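Local structure of 6-phospho-beta-d glycosidase (Streptococcus pyogenes, 5FOO) at residues R28-E36 and S173-A182. The protein hydrolyses beta-glucosidic bonds, probably acting on 6-phospho-beta-glucosides, as a retaining glycosidase of family 1. The protein carries 1 engineered substitution. Sequence-based numbering, arbitrary orientation.
With PO4 (phosphate ion), chain M.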
ATOM      1  N   ARG A  28      18.885   8.902  -0.034  1.00 26.93           N
ATOM      2  CA  ARG A  28      18.502   7.513   0.178  1.00 29.62           C
ATOM      3  C   ARG A  28      17.287   7.353   1.072  1.00 30.11           C
ATOM      4  O   ARG A  28      17.185   7.993   2.135  1.00 28.55           O
ATOM      5  CB  ARG A  28      19.666   6.716   0.807  1.00 31.48           C
ATOM      6  CG  ARG A  28      20.934   6.740  -0.079  1.00 33.38           C
ATOM      7  CD  ARG A  28      22.181   6.261   0.658  1.00 36.67           C
ATOM      8  NE  ARG A  28      22.466   7.127   1.783  1.00 31.28           N
ATOM      9  CZ  ARG A  28      23.457   6.960   2.642  1.00 33.63           C
ATOM     10  NH1 ARG A  28      24.321   5.958   2.554  1.00 31.77           N
ATOM     11  NH2 ARG A  28      23.573   7.836   3.593  1.00 36.87           N
ATOM     12  N   ASN A  29      16.379   6.486   0.635  1.00 27.09           N
ATOM     13  CA  ASN A  29      15.366   6.008   1.509  1.00 26.61           C
ATOM     14  C   ASN A  29      15.842   4.835   2.344  1.00 26.00           C
ATOM     15  O   ASN A  29      16.956   4.404   2.178  1.00 26.31           O
ATOM     16  CB  ASN A  29      14.034   5.766   0.742  1.00 27.71           C
ATOM     17  CG  ASN A  29      14.066   4.590  -0.229  1.00 27.17           C
ATOM     18  OD1 ASN A  29      14.513   3.503   0.074  1.00 30.41           O
ATOM     19  ND2 ASN A  29      13.454   4.792  -1.369  1.00 27.44           N
ATOM     20  N   LEU A  30      15.005   4.316   3.236  1.00 26.83           N
ATOM     21  CA  LEU A  30      15.440   3.208   4.094  1.00 25.48           C
ATOM     22  C   LEU A  30      15.873   2.043   3.277  1.00 29.90           C
ATOM     23  O   LEU A  30      16.937   1.471   3.572  1.00 31.43           O
ATOM     24  CB  LEU A  30      14.382   2.752   5.065  1.00 25.53           C
ATOM     25  CG  LEU A  30      13.884   3.816   6.012  1.00 27.71           C
ATOM     26  CD1 LEU A  30      12.922   3.249   7.029  1.00 30.77           C
ATOM     27  CD2 LEU A  30      15.025   4.549   6.711  1.00 31.28           C
ATOM     28  N   PHE A  31      15.099   1.667   2.258  1.00 27.68           N
ATOM     29  CA  PHE A  31      15.496   0.487   1.445  1.00 30.32           C
ATOM     30  C   PHE A  31      16.773   0.669   0.573  1.00 30.85           C
ATOM     31  O   PHE A  31      17.561  -0.264   0.443  1.00 30.06           O
ATOM     32  CB  PHE A  31      14.348  -0.024   0.591  1.00 28.61           C
ATOM     33  CG  PHE A  31      13.528  -1.090   1.263  1.00 31.49           C
ATOM     34  CD1 PHE A  31      13.975  -2.407   1.297  1.00 29.20           C
ATOM     35  CD2 PHE A  31      12.280  -0.783   1.833  1.00 31.86           C
ATOM     36  CE1 PHE A  31      13.204  -3.390   1.910  1.00 33.93           C
ATOM     37  CE2 PHE A  31      11.508  -1.747   2.450  1.00 31.89           C
ATOM     38  CZ  PHE A  31      11.963  -3.065   2.504  1.00 34.30           C
ATOM     39  N   ASP A  32      16.981   1.870   0.024  1.00 28.66           N
ATOM     40  CA  ASP A  32      18.169   2.176  -0.707  1.00 29.84           C
ATOM     41  C   ASP A  32      19.371   1.961   0.221  1.00 31.26           C
ATOM     42  O   ASP A  32      20.393   1.401  -0.211  1.00 30.82           O
ATOM     43  CB  ASP A  32      18.241   3.630  -1.173  1.00 30.10           C
ATOM     44  CG  ASP A  32      17.043   4.075  -1.995  1.00 30.66           C
ATOM     45  OD1 ASP A  32      16.564   3.288  -2.832  1.00 31.82           O
ATOM     46  OD2 ASP A  32      16.623   5.249  -1.819  1.00 31.35           O
ATOM     47  N   TYR A  33      19.259   2.455   1.455  1.00 29.27           N
ATOM     48  CA  TYR A  33      20.333   2.349   2.432  1.00 33.41           C
ATOM     49  C   TYR A  33      20.658   0.906   2.809  1.00 33.85           C
ATOM     50  O   TYR A  33      21.859   0.474   2.843  1.00 29.69           O
ATOM     51  CB  TYR A  33      19.996   3.098   3.713  1.00 32.89           C
ATOM     52  CG  TYR A  33      21.075   2.953   4.753  1.00 30.74           C
ATOM     53  CD1 TYR A  33      22.284   3.635   4.603  1.00 32.63           C
ATOM     54  CD2 TYR A  33      20.868   2.188   5.914  1.00 31.06           C
ATOM     55  CE1 TYR A  33      23.281   3.530   5.563  1.00 33.14           C
ATOM     56  CE2 TYR A  33      21.850   2.083   6.892  1.00 33.55           C
ATOM     57  CZ  TYR A  33      23.061   2.747   6.688  1.00 33.86           C
ATOM     58  OH  TYR A  33      24.031   2.674   7.609  1.00 39.96           O
ATOM     59  N   TRP A  34      19.578   0.192   3.105  1.00 30.35           N
ATOM     60  CA  TRP A  34      19.635  -1.209   3.410  1.00 30.36           C
ATOM     61  C   TRP A  34      20.305  -2.053   2.337  1.00 32.21           C
ATOM     62  O   TRP A  34      21.128  -2.932   2.649  1.00 35.98           O
ATOM     63  CB  TRP A  34      18.239  -1.774   3.714  1.00 31.11           C
ATOM     64  CG  TRP A  34      18.226  -2.954   4.723  1.00 32.85           C
ATOM     65  CD1 TRP A  34      19.270  -3.440   5.474  1.00 32.90           C
ATOM     66  CD2 TRP A  34      17.094  -3.743   5.064  1.00 30.57           C
ATOM     67  NE1 TRP A  34      18.837  -4.492   6.250  1.00 33.32           N
ATOM     68  CE2 TRP A  34      17.511  -4.700   6.003  1.00 31.14           C
ATOM     69  CE3 TRP A  34      15.761  -3.766   4.617  1.00 32.30           C
ATOM     70  CZ2 TRP A  34      16.641  -5.631   6.548  1.00 32.83           C
ATOM     71  CZ3 TRP A  34      14.882  -4.690   5.179  1.00 29.59           C
ATOM     72  CH2 TRP A  34      15.318  -5.594   6.129  1.00 32.65           C
ATOM     73  N   TYR A  35      19.933  -1.839   1.079  1.00 31.66           N
ATOM     74  CA  TYR A  35      20.610  -2.498   0.002  1.00 28.52           C
ATOM     75  C   TYR A  35      22.105  -2.124  -0.072  1.00 30.63           C
ATOM     76  O   TYR A  35      22.936  -2.993  -0.382  1.00 33.55           O
ATOM     77  CB  TYR A  35      19.906  -2.305  -1.340  1.00 29.14           C
ATOM     78  CG  TYR A  35      20.636  -2.994  -2.459  1.00 26.13           C
ATOM     79  CD1 TYR A  35      20.453  -4.355  -2.681  1.00 29.22           C
ATOM     80  CD2 TYR A  35      21.566  -2.310  -3.222  1.00 26.89           C
ATOM     81  CE1 TYR A  35      21.158  -5.026  -3.676  1.00 29.58           C
ATOM     82  CE2 TYR A  35      22.303  -2.946  -4.217  1.00 29.31           C
ATOM     83  CZ  TYR A  35      22.103  -4.300  -4.433  1.00 31.24           C
ATOM     84  OH  TYR A  35      22.784  -4.931  -5.419  1.00 29.89           O
ATOM     85  N   GLU A  36      22.451  -0.869   0.163  1.00 30.46           N
ATOM     86  CA  GLU A  36      23.883  -0.476   0.150  1.00 33.56           C
ATOM     87  C   GLU A  36      24.708  -1.249   1.195  1.00 31.94           C
ATOM     88  O   GLU A  36      25.822  -1.698   0.910  1.00 33.01           O
ATOM     89  CB  GLU A  36      24.073   1.018   0.355  1.00 30.60           C
ATOM     90  CG  GLU A  36      23.739   1.857  -0.871  1.00 31.76           C
ATOM     91  CD  GLU A  36      23.992   3.350  -0.657  1.00 31.00           C
ATOM     92  OE1 GLU A  36      24.560   3.766   0.378  1.00 32.48           O
ATOM     93  OE2 GLU A  36      23.541   4.144  -1.494  1.00 32.94           O
ATOM     94  N   SER A 173       9.439  -2.398  10.340  1.00 26.17           N
ATOM     95  CA  SER A 173      10.523  -1.695  10.969  1.00 28.79           C
ATOM     96  C   SER A 173      10.693  -2.070  12.461  1.00 31.98           C
ATOM     97  O   SER A 173      11.823  -2.081  12.993  1.00 29.56           O
ATOM     98  CB  SER A 173      10.374  -0.149  10.785  1.00 30.19           C
ATOM     99  OG  SER A 173      10.842   0.294   9.485  1.00 30.24           O
ATOM    100  N   TYR A 174       9.599  -2.369  13.145  1.00 29.04           N
ATOM    101  CA  TYR A 174       9.660  -2.441  14.602  1.00 29.39           C
ATOM    102  C   TYR A 174       9.188  -3.750  15.272  1.00 30.31           C
ATOM    103  O   TYR A 174       9.268  -3.827  16.457  1.00 26.62           O
ATOM    104  CB  TYR A 174       8.965  -1.221  15.207  1.00 27.61           C
ATOM    105  CG  TYR A 174       9.670   0.114  14.873  1.00 28.99           C
ATOM    106  CD1 TYR A 174      10.755   0.530  15.602  1.00 28.21           C
ATOM    107  CD2 TYR A 174       9.257   0.931  13.774  1.00 26.68           C
ATOM    108  CE1 TYR A 174      11.431   1.713  15.317  1.00 31.54           C
ATOM    109  CE2 TYR A 174       9.909   2.148  13.486  1.00 28.46           C
ATOM    110  CZ  TYR A 174      10.997   2.548  14.257  1.00 29.04           C
ATOM    111  OH  TYR A 174      11.696   3.705  13.996  1.00 25.94           O
ATOM    112  N   LEU A 175       8.728  -4.756  14.517  1.00 30.35           N
ATOM    113  CA  LEU A 175       8.210  -6.035  15.100  1.00 34.45           C
ATOM    114  C   LEU A 175       8.771  -7.291  14.425  1.00 34.56           C
ATOM    115  O   LEU A 175       9.237  -8.176  15.093  1.00 32.56           O
ATOM    116  CB  LEU A 175       6.663  -6.106  15.084  1.00 32.63           C
ATOM    117  CG  LEU A 175       6.013  -5.075  16.034  1.00 35.89           C
ATOM    118  CD1 LEU A 175       4.498  -4.912  15.773  1.00 34.04           C
ATOM    119  CD2 LEU A 175       6.261  -5.389  17.505  1.00 34.41           C
ATOM    120  N   MET A 176       8.768  -7.343  13.098  1.00 37.06           N
ATOM    121  CA  MET A 176       8.944  -8.587  12.362  1.00 36.29           C
ATOM    122  C   MET A 176      10.157  -8.613  11.469  1.00 33.24           C
ATOM    123  O   MET A 176      10.301  -9.525  10.681  1.00 29.27           O
ATOM    124  CB  MET A 176       7.695  -8.832  11.496  1.00 40.38           C
ATOM    125  CG  MET A 176       6.349  -8.806  12.227  1.00 51.85           C
ATOM    126  SD  MET A 176       6.027 -10.282  13.222  1.00 78.26           S
ATOM    127  CE  MET A 176       5.758 -11.618  12.012  1.00 67.36           C
ATOM    128  N   GLN A 177      10.977  -7.571  11.510  1.00 31.65           N
ATOM    129  CA  GLN A 177      12.281  -7.551  10.838  1.00 32.04           C
ATOM    130  C   GLN A 177      12.319  -7.623   9.310  1.00 29.70           C
ATOM    131  O   GLN A 177      13.188  -8.233   8.764  1.00 30.17           O
ATOM    132  CB  GLN A 177      13.222  -8.584  11.491  1.00 32.56           C
ATOM    133  CG  GLN A 177      13.259  -8.443  12.995  1.00 34.04           C
ATOM    134  CD  GLN A 177      14.201  -9.471  13.637  1.00 42.25           C
ATOM    135  OE1 GLN A 177      13.760 -10.425  14.246  1.00 33.98           O
ATOM    136  NE2 GLN A 177      15.478  -9.259  13.500  1.00 40.21           N
ATOM    137  N   PHE A 178      11.427  -6.931   8.611  1.00 32.39           N
ATOM    138  CA  PHE A 178      11.465  -6.953   7.135  1.00 29.04           C
ATOM    139  C   PHE A 178      11.566  -5.599   6.455  1.00 27.15           C
ATOM    140  O   PHE A 178      11.707  -5.527   5.241  1.00 29.48           O
ATOM    141  CB  PHE A 178      10.334  -7.838   6.571  1.00 31.47           C
ATOM    142  CG  PHE A 178       8.926  -7.348   6.859  1.00 33.75           C
ATOM    143  CD1 PHE A 178       8.302  -6.399   6.005  1.00 32.51           C
ATOM    144  CD2 PHE A 178       8.187  -7.864   7.936  1.00 30.78           C
ATOM    145  CE1 PHE A 178       6.985  -6.001   6.255  1.00 30.32           C
ATOM    146  CE2 PHE A 178       6.860  -7.478   8.165  1.00 32.27           C
ATOM    147  CZ  PHE A 178       6.277  -6.526   7.347  1.00 32.89           C
ATOM    148  N   HIS A 179      11.514  -4.543   7.227  1.00 25.88           N
ATOM    149  CA  HIS A 179      12.064  -3.251   6.808  1.00 27.96           C
ATOM    150  C   HIS A 179      13.177  -2.860   7.762  1.00 27.87           C
ATOM    151  O   HIS A 179      13.123  -3.158   8.976  1.00 25.32           O
ATOM    152  CB  HIS A 179      10.992  -2.119   6.933  1.00 27.90           C
ATOM    153  CG  HIS A 179       9.812  -2.316   6.043  1.00 27.33           C
ATOM    154  ND1 HIS A 179       8.696  -1.498   6.083  1.00 28.87           N
ATOM    155  CD2 HIS A 179       9.585  -3.216   5.050  1.00 30.37           C
ATOM    156  CE1 HIS A 179       7.818  -1.908   5.177  1.00 30.52           C
ATOM    157  NE2 HIS A 179       8.316  -2.957   4.546  1.00 30.76           N
ATOM    158  N   TYR A 180      14.095  -2.097   7.227  1.00 27.96           N
ATOM    159  CA  TYR A 180      15.065  -1.380   8.017  1.00 30.62           C
ATOM    160  C   TYR A 180      14.509  -0.360   9.021  1.00 32.99           C
ATOM    161  O   TYR A 180      13.524   0.301   8.673  1.00 35.37           O
ATOM    162  CB  TYR A 180      16.060  -0.636   7.077  1.00 31.07           C
ATOM    163  CG  TYR A 180      17.284  -0.096   7.829  1.00 28.67           C
ATOM    164  CD1 TYR A 180      17.257   1.143   8.430  1.00 30.04           C
ATOM    165  CD2 TYR A 180      18.442  -0.904   8.033  1.00 30.70           C
ATOM    166  CE1 TYR A 180      18.362   1.614   9.168  1.00 32.93           C
ATOM    167  CE2 TYR A 180      19.562  -0.436   8.756  1.00 30.93           C
ATOM    168  CZ  TYR A 180      19.494   0.805   9.330  1.00 32.29           C
ATOM    169  OH  TYR A 180      20.538   1.273  10.057  1.00 38.60           O
ATOM    170  N   PRO A 181      14.806  -0.560  10.330  1.00 30.47           N
ATOM    171  CA  PRO A 181      16.109  -0.779  10.929  1.00 32.79           C
ATOM    172  C   PRO A 181      15.982  -2.232  11.394  1.00 32.44           C
ATOM    173  O   PRO A 181      16.900  -2.744  11.976  1.00 38.43           O
ATOM    174  CB  PRO A 181      16.199   0.170  12.127  1.00 36.48           C
ATOM    175  CG  PRO A 181      14.790   0.447  12.498  1.00 36.73           C
ATOM    176  CD  PRO A 181      14.025   0.370  11.175  1.00 32.57           C
ATOM    177  N   ALA A 182      14.848  -2.885  11.109  1.00 28.14           N
ATOM    178  CA  ALA A 182      14.584  -4.268  11.434  1.00 30.47           C
ATOM    179  C   ALA A 182      14.875  -4.617  12.886  1.00 32.64           C
ATOM    180  O   ALA A 182      15.523  -5.601  13.138  1.00 35.63           O
ATOM    181  CB  ALA A 182      15.410  -5.163  10.526  1.00 31.11           C
TER
HETATM  182  P   PO4 M1470      21.196  10.878   2.349  1.00 47.97           P
HETATM  183  O1  PO4 M1470      21.742  10.450   3.707  1.00 58.84           O
HETATM  184  O2  PO4 M1470      22.118  11.735   1.512  1.00 55.99           O
HETATM  185  O3  PO4 M1470      19.964  11.829   2.674  1.00 42.34           O
HETATM  186  O4  PO4 M1470      21.028   9.644   1.561  1.00 35.77           O
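The carbonyl oxygen of Y180 takes the hydroxyl of S173, with OG 2.8 Å from O, and lies beside the L30 methyl CD1. S173, in the last turn of helix 166-174, is short enough to reach back to the loop it leads into; its hydroxyl comes from above the carbonyl plane and not along a lone pair. L30, on the first turn of the facing helix, brings only hydrocarbon. What crosses between 28-36 and 173-182 is largely aromatic packing, centred on Y180. With CG anti to the backbone N (chi1 -168°), its ring meets Y33 with a face and W34 with an edge. CE2 of Y33 stands 3.6 Å from CZ of Y180, edge to face, while CB of P181 lies over the rim of the opposite face. Against the W34 pyrrole the planes stand at 63°, and CB of Y180 makes a CH-pi contact over that ring. The broad indole serves several partners: the backbone N of Y180 sits over one face, and at the rim CZ3 of W34 comes 3.3 Å from O of F178. F31 reaches the same loop at H179, an offset edge-to-face pair with CZ 3.5 Å from CD2 of H179; F31 also meets W424 of the 6-phosphocyclophellitol pocket. The helix starts with a capping box: D32 N bonds N29 OD1, and N29 N bonds D32 OD2. R28 grips O4 of a phosphate, probably from the crystallisation liquor, with N and NE and O1 with NH2, while NH1 makes a salt bridge to E36; the flat guanidinium can serve both and has CD1 of Y33 over one face. Helix 30-37 and the loop after helix 166-174 both meet helix 124-130 through I124, among the loops and helices around the eight-stranded parallel TIM barrel.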